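Local structure of N-acetylglucosaminidase (Paenibacillus barengoltzii, 6INX) at residues A235-M240 and G259-D264; D40-G45 and Q88-S93; F179-T184 and K229-A234. The protein probably hydrolyses glycosidic bonds of N-acetylglucosamine-containing sugars as a family 18 glycoside hydrolase. One frame throughout, in Å; residues are numbered along the deposited sequence.

Contact 1. Residues A235-M240 and G259-D264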
loop_
_atom_site.group_PDB
_atom_site.type_symbol
_atom_site.label_atom_id
_atom_site.label_comp_id
_atom_site.label_asym_id
_atom_site.label_seq_id
_atom_site.Cartn_x
_atom_site.Cartn_y
_atom_site.Cartn_z
ATOM N N ALA A 235 -16.791 -8.235 -7.746
ATOM C CA ALA A 235 -17.574 -7.128 -7.228
ATOM C C ALA A 235 -18.636 -6.755 -8.246
ATOM O O ALA A 235 -18.320 -6.514 -9.414
ATOM C CB ALA A 235 -16.681 -5.920 -6.951
ATOM N N PHE A 236 -19.888 -6.686 -7.797
ATOM C CA PHE A 236 -20.994 -6.215 -8.625
ATOM C C PHE A 236 -21.221 -4.708 -8.493
ATOM O O PHE A 236 -22.343 -4.224 -8.699
ATOM C CB PHE A 236 -22.279 -6.983 -8.286
ATOM C CG PHE A 236 -22.292 -8.433 -8.717
ATOM C CD1 PHE A 236 -21.170 -9.075 -9.215
ATOM C CD2 PHE A 236 -23.467 -9.166 -8.589
ATOM C CE1 PHE A 236 -21.226 -10.416 -9.600
ATOM C CE2 PHE A 236 -23.524 -10.499 -8.974
ATOM C CZ PHE A 236 -22.414 -11.121 -9.466
ATOM N N TYR A 237 -20.174 -3.947 -8.172
ATOM C CA TYR A 237 -20.287 -2.510 -7.931
ATOM C C TYR A 237 -18.915 -1.898 -8.180
ATOM O O TYR A 237 -17.909 -2.608 -8.300
ATOM C CB TYR A 237 -20.738 -2.218 -6.486
ATOM C CG TYR A 237 -19.660 -2.643 -5.525
ATOM C CD1 TYR A 237 -19.554 -3.965 -5.131
ATOM C CD2 TYR A 237 -18.690 -1.740 -5.082
ATOM C CE1 TYR A 237 -18.532 -4.394 -4.302
ATOM C CE2 TYR A 237 -17.672 -2.155 -4.247
ATOM C CZ TYR A 237 -17.599 -3.480 -3.868
ATOM O OH TYR A 237 -16.580 -3.899 -3.062
ATOM N N SER A 238 -18.877 -0.570 -8.201
ATOM C CA SER A 238 -17.673 0.168 -8.551
ATOM C C SER A 238 -17.079 0.922 -7.366
ATOM O O SER A 238 -17.731 1.178 -6.356
ATOM C CB SER A 238 -17.965 1.160 -9.681
ATOM O OG SER A 238 -18.833 2.204 -9.265
ATOM N N ARG A 239 -15.811 1.300 -7.531
ATOM C CA ARG A 239 -15.165 2.318 -6.714
ATOM C C ARG A 239 -14.870 3.506 -7.617
ATOM O O ARG A 239 -14.620 3.339 -8.812
ATOM C CB ARG A 239 -13.851 1.786 -6.114
ATOM C CG ARG A 239 -14.037 0.881 -4.885
ATOM C CD ARG A 239 -14.317 1.702 -3.642
ATOM N NE ARG A 239 -14.725 0.861 -2.521
ATOM C CZ ARG A 239 -14.906 1.309 -1.287
ATOM N NH1 ARG A 239 -14.698 2.588 -0.991
ATOM N NH2 ARG A 239 -15.295 0.468 -0.340
ATOM N N MET A 240 -14.937 4.715 -7.058
ATOM C CA MET A 240 -14.949 5.914 -7.885
ATOM C C MET A 240 -14.140 7.027 -7.241
ATOM O O MET A 240 -14.239 7.257 -6.035
ATOM C CB MET A 240 -16.397 6.386 -8.078
ATOM C CG MET A 240 -16.542 7.677 -8.865
ATOM S SD MET A 240 -18.285 8.082 -9.172
ATOM C CE MET A 240 -18.830 8.454 -7.514
ATOM N N GLY A 259 -11.201 6.879 -2.898
ATOM C CA GLY A 259 -12.092 6.167 -3.788
ATOM C C GLY A 259 -13.300 5.638 -3.048
ATOM O O GLY A 259 -13.260 4.557 -2.465
ATOM N N GLY A 260 -14.368 6.419 -3.039
ATOM C CA GLY A 260 -15.587 5.994 -2.395
ATOM C C GLY A 260 -16.346 5.026 -3.264
ATOM O O GLY A 260 -15.939 4.665 -4.366
ATOM N N TYR A 261 -17.483 4.578 -2.751
ATOM C CA TYR A 261 -18.332 3.732 -3.574
ATOM C C TYR A 261 -18.819 4.507 -4.786
ATOM O O TYR A 261 -19.189 5.681 -4.695
ATOM C CB TYR A 261 -19.542 3.252 -2.776
ATOM C CG TYR A 261 -19.221 2.152 -1.805
ATOM C CD1 TYR A 261 -18.829 0.893 -2.247
ATOM C CD2 TYR A 261 -19.308 2.371 -0.437
ATOM C CE1 TYR A 261 -18.540 -0.113 -1.351
ATOM C CE2 TYR A 261 -19.019 1.377 0.461
ATOM C CZ TYR A 261 -18.636 0.135 0.005
ATOM O OH TYR A 261 -18.350 -0.860 0.908
ATOM N N GLY A 262 -18.812 3.842 -5.929
ATOM C CA GLY A 262 -19.423 4.376 -7.113
ATOM C C GLY A 262 -20.745 3.684 -7.358
ATOM O O GLY A 262 -21.295 2.996 -6.489
ATOM N N PRO A 263 -21.274 3.845 -8.561
ATOM C CA PRO A 263 -22.539 3.187 -8.899
ATOM C C PRO A 263 -22.418 1.669 -8.839
ATOM O O PRO A 263 -21.359 1.091 -9.092
ATOM C CB PRO A 263 -22.807 3.663 -10.333
ATOM C CG PRO A 263 -21.993 4.933 -10.477
ATOM C CD PRO A 263 -20.780 4.725 -9.636
ATOM N N ASP A 264 -23.524 1.010 -8.490
ATOM C CA ASP A 264 -23.551 -0.437 -8.644
ATOM C C ASP A 264 -23.649 -0.807 -10.121
ATOM O O ASP A 264 -23.815 0.053 -10.994
ATOM C CB ASP A 264 -24.649 -1.088 -7.792
ATOM C CG ASP A 264 -26.061 -0.691 -8.202
ATOM O OD1 ASP A 264 -26.279 -0.142 -9.298
ATOM O OD2 ASP A 264 -26.981 -0.952 -7.396
HETATM O O HOH W 1 -17.605 -3.152 0.030
#

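Contact 2. Residues D40-G45 and Q88-S93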
loop_
_atom_site.group_PDB
_atom_site.type_symbol
_atom_site.label_atom_id
_atom_site.label_comp_id
_atom_site.label_asym_id
_atom_site.label_seq_id
_atom_site.Cartn_x
_atom_site.Cartn_y
_atom_site.Cartn_z
ATOM N N ASP A 40 -20.595 -10.752 23.102
ATOM C CA ASP A 40 -19.756 -11.878 22.702
ATOM C C ASP A 40 -20.524 -12.962 21.963
ATOM O O ASP A 40 -20.015 -14.074 21.816
ATOM C CB ASP A 40 -18.968 -12.497 23.871
ATOM C CG ASP A 40 -17.930 -11.550 24.482
ATOM O OD1 ASP A 40 -17.660 -10.467 23.925
ATOM O OD2 ASP A 40 -17.358 -11.908 25.541
ATOM N N ARG A 41 -21.724 -12.685 21.471
ATOM C CA ARG A 41 -22.551 -13.687 20.814
ATOM C C ARG A 41 -23.074 -13.190 19.468
ATOM O O ARG A 41 -23.407 -12.009 19.306
ATOM C CB ARG A 41 -23.719 -14.139 21.708
ATOM C CG ARG A 41 -23.246 -14.898 22.947
ATOM C CD ARG A 41 -24.394 -15.361 23.853
ATOM N NE ARG A 41 -23.831 -15.915 25.086
ATOM C CZ ARG A 41 -23.593 -17.208 25.296
ATOM N NH1 ARG A 41 -23.900 -18.110 24.365
ATOM N NH2 ARG A 41 -23.039 -17.599 26.439
ATOM N N ILE A 42 -23.161 -14.115 18.513
ATOM C CA ILE A 42 -23.792 -13.837 17.226
ATOM C C ILE A 42 -25.268 -13.546 17.433
ATOM O O ILE A 42 -25.989 -14.325 18.071
ATOM C CB ILE A 42 -23.594 -15.035 16.284
ATOM C CG1 ILE A 42 -22.112 -15.186 15.944
ATOM C CG2 ILE A 42 -24.390 -14.842 15.001
ATOM C CD1 ILE A 42 -21.769 -16.528 15.281
ATOM N N GLN A 43 -25.728 -12.428 16.876
ATOM C CA GLN A 43 -27.104 -11.973 16.999
ATOM C C GLN A 43 -27.793 -12.069 15.647
ATOM O O GLN A 43 -27.252 -11.602 14.640
ATOM C CB GLN A 43 -27.137 -10.521 17.478
ATOM C CG GLN A 43 -26.430 -10.263 18.800
ATOM C CD GLN A 43 -27.054 -11.013 19.961
ATOM O OE1 GLN A 43 -28.259 -11.296 19.968
ATOM N NE2 GLN A 43 -26.233 -11.358 20.951
ATOM N N THR A 44 -28.995 -12.656 15.633
ATOM C CA THR A 44 -29.800 -12.776 14.420
ATOM C C THR A 44 -31.155 -12.085 14.511
ATOM O O THR A 44 -31.906 -12.115 13.532
ATOM C CB THR A 44 -30.023 -14.253 14.047
ATOM O OG1 THR A 44 -30.699 -14.919 15.117
ATOM C CG2 THR A 44 -28.690 -14.945 13.770
ATOM N N GLY A 45 -31.483 -11.457 15.645
ATOM C CA GLY A 45 -32.826 -10.937 15.863
ATOM C C GLY A 45 -33.224 -9.802 14.943
ATOM O O GLY A 45 -34.420 -9.555 14.761
ATOM N N GLN A 88 -15.966 -19.129 23.637
ATOM C CA GLN A 88 -17.023 -20.118 23.841
ATOM C C GLN A 88 -18.402 -19.539 23.540
ATOM O O GLN A 88 -19.275 -20.233 23.001
ATOM C CB GLN A 88 -16.979 -20.654 25.274
ATOM C CG GLN A 88 -15.736 -21.452 25.642
ATOM C CD GLN A 88 -15.640 -22.775 24.905
ATOM O OE1 GLN A 88 -16.652 -23.324 24.457
ATOM N NE2 GLN A 88 -14.419 -23.295 24.774
ATOM N N ALA A 89 -18.635 -18.275 23.917
ATOM C CA ALA A 89 -19.934 -17.661 23.642
ATOM C C ALA A 89 -20.187 -17.550 22.146
ATOM O O ALA A 89 -21.303 -17.812 21.682
ATOM C CB ALA A 89 -20.018 -16.290 24.313
ATOM N N MET A 90 -19.167 -17.155 21.378
ATOM C CA MET A 90 -19.315 -17.094 19.931
ATOM C C MET A 90 -19.625 -18.469 19.365
ATOM O O MET A 90 -20.475 -18.606 18.477
ATOM C CB MET A 90 -18.032 -16.568 19.289
ATOM C CG MET A 90 -17.812 -15.071 19.488
ATOM S SD MET A 90 -18.996 -14.045 18.601
ATOM C CE MET A 90 -18.376 -14.184 16.923
ATOM N N ALA A 91 -18.924 -19.492 19.849
ATOM C CA ALA A 91 -19.154 -20.846 19.365
ATOM C C ALA A 91 -20.564 -21.308 19.699
ATOM O O ALA A 91 -21.260 -21.883 18.854
ATOM C CB ALA A 91 -18.122 -21.779 19.987
ATOM N N GLU A 92 -21.002 -21.064 20.943
ATOM C CA GLU A 92 -22.361 -21.437 21.319
ATOM C C GLU A 92 -23.398 -20.733 20.452
ATOM O O GLU A 92 -24.415 -21.331 20.076
ATOM C CB GLU A 92 -22.599 -21.120 22.801
ATOM C CG GLU A 92 -21.774 -21.979 23.730
ATOM C CD GLU A 92 -21.674 -21.400 25.127
ATOM O OE1 GLU A 92 -22.391 -20.434 25.414
ATOM O OE2 GLU A 92 -20.862 -21.896 25.930
ATOM N N SER A 93 -23.167 -19.454 20.136
ATOM C CA SER A 93 -24.150 -18.703 19.366
ATOM C C SER A 93 -24.160 -19.127 17.904
ATOM O O SER A 93 -25.186 -18.992 17.226
ATOM C CB SER A 93 -23.896 -17.201 19.521
ATOM O OG SER A 93 -22.674 -16.817 18.908
HETATM O O HOH W 2 -27.271 -16.931 17.230
#

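Contact 3. Residues F179-T184 and K229-A234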
loop_
_atom_site.group_PDB
_atom_site.type_symbol
_atom_site.label_atom_id
_atom_site.label_comp_id
_atom_site.label_asym_id
_atom_site.label_seq_id
_atom_site.Cartn_x
_atom_site.Cartn_y
_atom_site.Cartn_z
ATOM N N PHE A 179 -13.420 -23.247 3.494
ATOM C CA PHE A 179 -12.646 -22.466 2.541
ATOM C C PHE A 179 -12.452 -21.060 3.091
ATOM O O PHE A 179 -13.063 -20.669 4.093
ATOM C CB PHE A 179 -13.245 -22.461 1.125
ATOM C CG PHE A 179 -14.698 -22.069 1.050
ATOM C CD1 PHE A 179 -15.676 -23.037 0.884
ATOM C CD2 PHE A 179 -15.089 -20.739 1.084
ATOM C CE1 PHE A 179 -17.012 -22.687 0.780
ATOM C CE2 PHE A 179 -16.429 -20.383 0.982
ATOM C CZ PHE A 179 -17.388 -21.359 0.830
ATOM N N VAL A 180 -11.545 -20.331 2.436
ATOM C CA VAL A 180 -11.207 -18.948 2.747
ATOM C C VAL A 180 -11.639 -18.104 1.558
ATOM O O VAL A 180 -11.158 -18.313 0.439
ATOM C CB VAL A 180 -9.695 -18.790 2.976
ATOM C CG1 VAL A 180 -9.331 -17.318 3.245
ATOM C CG2 VAL A 180 -9.222 -19.700 4.094
ATOM N N GLN A 181 -12.525 -17.138 1.788
ATOM C CA GLN A 181 -12.951 -16.230 0.726
ATOM C C GLN A 181 -12.065 -14.994 0.762
ATOM O O GLN A 181 -12.103 -14.228 1.728
ATOM C CB GLN A 181 -14.408 -15.845 0.923
ATOM C CG GLN A 181 -15.332 -17.034 0.946
ATOM C CD GLN A 181 -16.720 -16.641 1.338
ATOM O OE1 GLN A 181 -16.968 -16.283 2.492
ATOM N NE2 GLN A 181 -17.641 -16.683 0.383
ATOM N N LEU A 182 -11.275 -14.792 -0.283
ATOM C CA LEU A 182 -10.432 -13.610 -0.366
ATOM C C LEU A 182 -11.258 -12.466 -0.931
ATOM O O LEU A 182 -11.770 -12.544 -2.056
ATOM C CB LEU A 182 -9.200 -13.859 -1.236
ATOM C CG LEU A 182 -8.321 -15.044 -0.870
ATOM C CD1 LEU A 182 -7.111 -15.075 -1.803
ATOM C CD2 LEU A 182 -7.919 -14.945 0.589
ATOM N N MET A 183 -11.380 -11.396 -0.155
ATOM C CA MET A 183 -12.153 -10.236 -0.592
ATOM C C MET A 183 -11.286 -9.421 -1.552
ATOM O O MET A 183 -10.748 -8.362 -1.217
ATOM C CB MET A 183 -12.607 -9.420 0.609
ATOM C CG MET A 183 -13.761 -10.088 1.369
ATOM S SD MET A 183 -14.380 -9.093 2.736
ATOM C CE MET A 183 -12.954 -9.197 3.801
ATOM N N THR A 184 -11.147 -9.955 -2.772
ATOM C CA THR A 184 -10.362 -9.298 -3.824
ATOM C C THR A 184 -11.200 -8.221 -4.526
ATOM O O THR A 184 -11.400 -8.211 -5.744
ATOM C CB THR A 184 -9.745 -10.312 -4.787
ATOM O OG1 THR A 184 -10.767 -11.139 -5.360
ATOM C CG2 THR A 184 -8.725 -11.188 -4.072
ATOM N N LYS A 229 -8.713 -24.489 -1.111
ATOM C CA LYS A 229 -9.553 -23.757 -0.172
ATOM C C LYS A 229 -9.706 -22.279 -0.503
ATOM O O LYS A 229 -10.353 -21.560 0.263
ATOM C CB LYS A 229 -9.026 -23.900 1.266
ATOM C CG LYS A 229 -9.275 -25.259 1.893
ATOM C CD LYS A 229 -8.978 -25.237 3.382
ATOM C CE LYS A 229 -9.380 -26.551 4.028
ATOM N NZ LYS A 229 -9.109 -26.560 5.490
ATOM N N ILE A 230 -9.131 -21.792 -1.599
ATOM C CA ILE A 230 -9.148 -20.365 -1.896
ATOM C C ILE A 230 -10.293 -20.050 -2.843
ATOM O O ILE A 230 -10.340 -20.559 -3.966
ATOM C CB ILE A 230 -7.806 -19.894 -2.471
ATOM C CG1 ILE A 230 -6.727 -20.031 -1.395
ATOM C CG2 ILE A 230 -7.924 -18.455 -2.949
ATOM C CD1 ILE A 230 -5.345 -19.593 -1.829
ATOM N N VAL A 231 -11.186 -19.171 -2.398
ATOM C CA VAL A 231 -12.280 -18.638 -3.198
ATOM C C VAL A 231 -11.968 -17.162 -3.432
ATOM O O VAL A 231 -11.761 -16.413 -2.471
ATOM C CB VAL A 231 -13.616 -18.822 -2.462
ATOM C CG1 VAL A 231 -14.751 -18.050 -3.145
ATOM C CG2 VAL A 231 -13.950 -20.315 -2.335
ATOM N N ILE A 232 -11.893 -16.740 -4.701
ATOM C CA ILE A 232 -11.572 -15.337 -4.991
ATOM C C ILE A 232 -12.836 -14.497 -5.097
ATOM O O ILE A 232 -13.946 -15.031 -5.092
ATOM C CB ILE A 232 -10.680 -15.176 -6.238
ATOM C CG1 ILE A 232 -11.423 -15.651 -7.493
ATOM C CG2 ILE A 232 -9.371 -15.923 -6.045
ATOM C CD1 ILE A 232 -10.768 -15.210 -8.812
ATOM N N GLY A 233 -12.684 -13.181 -5.180
ATOM C CA GLY A 233 -13.808 -12.257 -5.106
ATOM C C GLY A 233 -14.056 -11.481 -6.384
ATOM O O GLY A 233 -13.111 -11.022 -7.043
ATOM N N ALA A 234 -15.341 -11.306 -6.701
ATOM C CA ALA A 234 -15.833 -10.446 -7.766
ATOM C C ALA A 234 -16.788 -9.427 -7.171
ATOM O O ALA A 234 -17.519 -9.714 -6.217
ATOM C CB ALA A 234 -16.590 -11.244 -8.839
#

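Contact 1. Residues A235-M240 and G259-D264
Tyr-237 pairs with Asp-264 in a non-hydrogen-bonded position, and its CE2 lies 3.6 Å from CE1 of Tyr-261, at the edge of that ring; the ring planes are 62° apart. Strand 260-264 is the outermost of a five-stranded antiparallel sheet and pairs here with strand 237-241, in the insertion ahead of barrel strand 320-324, as in many family 18 enzymes. A water held by Tyr-261 OH gives only a weak bond to Tyr-237 OH, whose main partner is Asp-186.

At Ser-238 the first torsion (chi1 67°) sets OG between the backbone N and the carbonyl carbon, turned back onto the other strand. Ser-238 OG meets a lone pair of Pro-263 O, in the carbonyl plane, at 2.8 Å, and the backbone N of Ser-238 grips the same oxygen. Ser-238 O in turn takes the N-H of Gly-262. Before Arg-239 the register slips by one residue, a beta bulge whose extra residue falls in 261-264.

Arg-239 bends at chi2 (-78°) and brings its guanidinium over one face of the Tyr-261 ring, tilted against it, with NH2 toward the rim: a cation-pi contact, CZ 4.0 Å from the ring centroid. NH1 reaches Gly-259 O at 2.8 Å. Met-240 N then bonds to Gly-260 O at 2.9 Å.

The chemistry illustrates how a flat cation can be fixed both in its plane and over one face: Gly-259 O and a salt bridge from NE to Asp-186 set its rotation, and the tyrosine backs one face. Because Asp-186 OD1 is shared by Arg-239 and Tyr-237, both probably help to hold that carboxylate.

Contact 2. Residues D40-G45 and Q88-S93
Glu-92 OE1 is gripped by two nitrogens of Arg-41, NH1 at 3.0 Å and NH2 at 3.1 Å, in an end-on salt bridge where both N-H groups share one oxygen. The pair ties the short strand 41-43, which turns back antiparallel on barrel strand 29-38, to helix 84-100 on the outside of the TIM barrel.

NH1 uses the anti lone pair of OE1, whereas NH2 meets the oxygen nearly along its C-O bond, and the carboxylate stands 33° from the guanidinium plane. A methyl group packs against the cation: Ala-89 CB sits over the centre of one guanidinium face, 3.7 Å above its plane.

Deeper in, one hydroxyl serves strand and helix together. With OG set between its own backbone N and carbonyl carbon (chi1 67°), Ser-93 turns back along the helix and donates to Met-90 O. Ser-93 OG accepts the N-H of Ile-42, with N 2.8 Å from OG and a fairly straight bond (161°). Ile-42 CG1 meets Met-90 CE at 4.0 Å, the side chains crossing at about a right angle.

Beyond the serine, one water bridges the two backbones, its oxygen 3.0 Å from Ile-42 O and 2.9 Å from Ser-93 O, donating to both.

Contact 3. Residues F179-T184 and K229-A234
Val-180 and Leu-182 bond to Lys-229 and Val-231 where two parallel strands, 179-183 and 230-235, run side by side. Val-180 N meets Lys-229 O at 2.8 Å, Val-231 N meets Val-180 O at 3.0 Å, and Leu-182 N meets Val-231 O at 2.8 Å.

A side chain supplies the next bond. Leu-182 O lies too far off line to take the Gly-233 N-H, and instead Thr-184 OG1, placed by chi1 of 56° between its own N and carbonyl carbon, accepts from Gly-233 N at 2.8 Å. With a valine at Thr-184, the hydroxyl gone, Gly-233 N would probably lose its acceptor and the strand ends their last link.

Apolar contacts divide between the two faces. Val-231 CG2 touches Phe-179 CD2 at 3.6 Å, on the face that also carries Gln-181. On the other, Leu-182 CD1 meets Ile-230 CG2 at 3.7 Å, against helix 213-222.

Gln-181 bonds to Asn-31 across the barrel interior, and Met-183 touches Glu-111, a residue of the family's DxxDxDxE sequence motif. Two adjacent parallel strands, linked by a beta-alpha-beta crossover through helix 213-222, are the repeating arrangement of the TIM barrel.

Followed from the N terminus, the contacts come in series, none nested in or crossing another. Contact 2 comes first, closing 42 intervening residues that include barrel strand 64-70, and joins the turn-back after strand 29-38 to an outer helix. Further along, contact 3 closes a span of 44 residues with helix 213-222, and makes two neighbouring strands of the barrel wall. The chain then passes directly into contact 1, whose 18-residue loop returns to form an edge of the antiparallel sheet inserted before strand 320-324. Contacts 1 and 2 lie on opposite sides of the chain's centre, about 32 Å apart between centres, with contact 3 nearer the middle: barrel periphery, barrel wall and inserted domain.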